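Local coordinates for protein CEL44C (Paenibacillus polymyxa, PDB 2YIH) that hydrolyses xyloglucan, and probably also cellulose-type beta-1,4-glucans, as an endo-acting glycosidase, through its family 44 catalytic domain, at residues A[302-305]-A[306-309]. The protein carries 8 engineered substitutions. Numbering follows the deposited sequence.
Sequences NDET and KKAR. With EDO (1,2-ethanediol), chain J.
A capping box opens helix 303-311, whose first turn is closed by a hydrogen bond from Lys306 N to Asn302 O (2.9 Å). Asparagine suits the N-cap because its short amide folds back over the helix start: OD1 accepts from Thr305 N at 3.1 Å, the donor standing above the carbonyl plane, and more weakly from Glu304 N. Thr305 returns the bond, its OG1 accepting from Asn302 N at 3.0 Å; chi1 of -44° sets this hydroxyl anti to the carbonyl carbon, facing back toward the cap. OG1 is also bonded to Gly291 O, and Asn302 ND2 to Gly292 O, tying the box to the chain around strand 290-291.

Two acidic residues follow, and their charge is likely to suit this end of the helix, where the dipole is positive. Glu304, bent at chi2 (-58°), lies alongside Lys307, and its OE2 makes a long salt bridge to Lys307 NZ (3.4 Å), weak as a hydrogen bond. Asp303 reaches Lys306 indirectly: a water donates to Asp303 OD1 and accepts from Lys306 NZ at 3.1 Å. The extended Lys306 chain runs past Asn302 O, with CG 3.4 Å from that oxygen, and Asp366 OD1 is a long, weak ion-pair partner of its NZ. A leucine in place of Lys306 would probably leave the bridging water without its donor and Asp303 and Asp366 without a nearby positive charge.

Arg309 crosses Thr305, NH2 lying 3.8 Å from Thr305 CG2. Its guanidinium suits this buried spot by supplying several donors: NH2 bonds Ile296 O, NE Tyr361 O, and NH1 both Val300 O and Ser368 OG. Away from the glycan pocket, these bonds fasten helix 303-311, which lies beyond strand 280-285 of the eight-stranded TIM barrel and short strands 290-291 and 294-295, to the preceding loop, the chain after barrel strand 353-359, and helix 367-382.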
ATOM      1  N   ASN A 302      16.623 -17.902   7.886  1.00 14.09           N
ATOM      2  CA  ASN A 302      17.549 -18.881   7.319  1.00 15.97           C
ATOM      3  C   ASN A 302      17.082 -19.249   5.911  1.00 15.96           C
ATOM      4  O   ASN A 302      16.248 -18.553   5.331  1.00 15.69           O
ATOM      5  CB  ASN A 302      17.593 -20.120   8.225  1.00 16.58           C
ATOM      6  CG  ASN A 302      16.193 -20.634   8.571  1.00 18.30           C
ATOM      7  OD1 ASN A 302      15.387 -20.925   7.673  1.00 17.57           O
ATOM      8  ND2 ASN A 302      15.869 -20.663   9.873  1.00 19.42           N
ATOM      9  N   ASP A 303      17.650 -20.307   5.326  1.00 15.71           N
ATOM     10  CA  ASP A 303      17.277 -20.686   3.965  1.00 16.66           C
ATOM     11  C   ASP A 303      15.791 -20.970   3.823  1.00 16.25           C
ATOM     12  O   ASP A 303      15.185 -20.624   2.822  1.00 15.93           O
ATOM     13  CB  ASP A 303      18.085 -21.895   3.478  1.00 18.98           C
ATOM     14  CG  ASP A 303      19.507 -21.530   3.079  1.00 20.61           C
ATOM     15  OD1 ASP A 303      19.882 -20.341   3.095  1.00 21.17           O
ATOM     16  OD2 ASP A 303      20.264 -22.464   2.751  1.00 24.11           O
ATOM     17  N   GLU A 304      15.191 -21.585   4.831  1.00 15.21           N
ATOM     18  CA  GLU A 304      13.782 -21.909   4.725  1.00 15.25           C
ATOM     19  C   GLU A 304      12.910 -20.654   4.878  1.00 13.53           C
ATOM     20  O   GLU A 304      11.868 -20.546   4.231  1.00 14.64           O
ATOM     21  CB  GLU A 304      13.405 -22.988   5.737  1.00 16.04           C
ATOM     22  CG  GLU A 304      14.175 -24.325   5.496  1.00 17.98           C
ATOM     23  CD  GLU A 304      13.949 -24.900   4.088  0.70 21.37           C
ATOM     24  OE1 GLU A 304      12.780 -25.021   3.670  0.70 21.65           O
ATOM     25  OE2 GLU A 304      14.949 -25.186   3.390  0.70 24.20           O
ATOM     26  N   THR A 305      13.379 -19.694   5.666  1.00 12.53           N
ATOM     27  CA  THR A 305      12.674 -18.401   5.803  1.00 11.50           C
ATOM     28  C   THR A 305      12.747 -17.679   4.447  1.00 11.37           C
ATOM     29  O   THR A 305      11.762 -17.092   3.998  1.00 11.20           O
ATOM     30  CB  THR A 305      13.307 -17.468   6.873  1.00 11.87           C
ATOM     31  OG1 THR A 305      13.632 -18.210   8.062  1.00 12.19           O
ATOM     32  CG2 THR A 305      12.334 -16.319   7.241  1.00 12.11           C
ATOM     33  N   LYS A 306      13.912 -17.714   3.810  1.00 11.11           N
ATOM     34  CA  LYS A 306      14.086 -17.030   2.520  1.00 11.67           C
ATOM     35  C   LYS A 306      13.215 -17.691   1.442  1.00 11.58           C
ATOM     36  O   LYS A 306      12.602 -16.994   0.631  1.00 11.90           O
ATOM     37  CB  LYS A 306      15.564 -17.013   2.099  1.00 12.09           C
ATOM     38  CG  LYS A 306      16.420 -16.124   3.001  1.00 12.58           C
ATOM     39  CD  LYS A 306      17.900 -16.499   2.884  1.00 13.36           C
ATOM     40  CE  LYS A 306      18.799 -15.649   3.811  1.00 13.55           C
ATOM     41  NZ  LYS A 306      20.256 -15.949   3.495  1.00 15.04           N
ATOM     42  N   LYS A 307      13.188 -19.032   1.407  1.00 10.99           N
ATOM     43  CA  LYS A 307      12.312 -19.711   0.459  1.00 11.36           C
ATOM     44  C   LYS A 307      10.839 -19.347   0.694  1.00 11.38           C
ATOM     45  O   LYS A 307      10.066 -19.127  -0.261  1.00 11.60           O
ATOM     46  CB  LYS A 307      12.524 -21.228   0.540  1.00 12.02           C
ATOM     47  CG  LYS A 307      13.882 -21.655  -0.045  1.00 12.39           C
ATOM     48  CD  LYS A 307      14.051 -23.165   0.188  1.00 12.84           C
ATOM     49  CE  LYS A 307      15.434 -23.666  -0.181  0.50 12.83           C
ATOM     50  NZ  LYS A 307      15.444 -25.141   0.070  0.50 12.84           N
ATOM     51  N   ALA A 308      10.427 -19.314   1.968  1.00 10.65           N
ATOM     52  CA  ALA A 308       9.030 -19.031   2.284  1.00 11.00           C
ATOM     53  C   ALA A 308       8.710 -17.591   1.901  1.00 11.03           C
ATOM     54  O   ALA A 308       7.613 -17.313   1.420  1.00 10.69           O
ATOM     55  CB  ALA A 308       8.732 -19.292   3.755  1.00 10.64           C
ATOM     56  N   ARG A 309       9.691 -16.693   2.040  1.00  9.93           N
ATOM     57  CA  ARG A 309       9.465 -15.280   1.682  1.00 10.17           C
ATOM     58  C   ARG A 309       9.169 -15.186   0.189  1.00  9.89           C
ATOM     59  O   ARG A 309       8.248 -14.475  -0.227  1.00  9.39           O
ATOM     60  CB  ARG A 309      10.707 -14.431   2.028  1.00  9.90           C
ATOM     61  CG  ARG A 309      10.630 -12.946   1.599  1.00 10.26           C
ATOM     62  CD  ARG A 309      11.783 -12.111   2.214  1.00  9.84           C
ATOM     63  NE  ARG A 309      11.757 -12.163   3.681  1.00  9.91           N
ATOM     64  CZ  ARG A 309      12.617 -12.828   4.472  1.00  9.97           C
ATOM     65  NH1 ARG A 309      13.693 -13.464   3.968  1.00 10.19           N
ATOM     66  NH2 ARG A 309      12.397 -12.854   5.790  1.00 10.20           N
TER
HETATM   67  C1  EDO J1527      20.521 -16.143  -0.468  1.00 34.27           C
HETATM   68  O1  EDO J1527      21.403 -17.062   0.172  1.00 38.92           O
HETATM   69  C2  EDO J1527      20.931 -14.750  -0.031  1.00 34.25           C
HETATM   70  O2  EDO J1527      20.821 -14.660   1.391  1.00 30.41           O
HETATM   71  O   HOH W   1      20.265 -18.572   5.068  1.00 24.31           O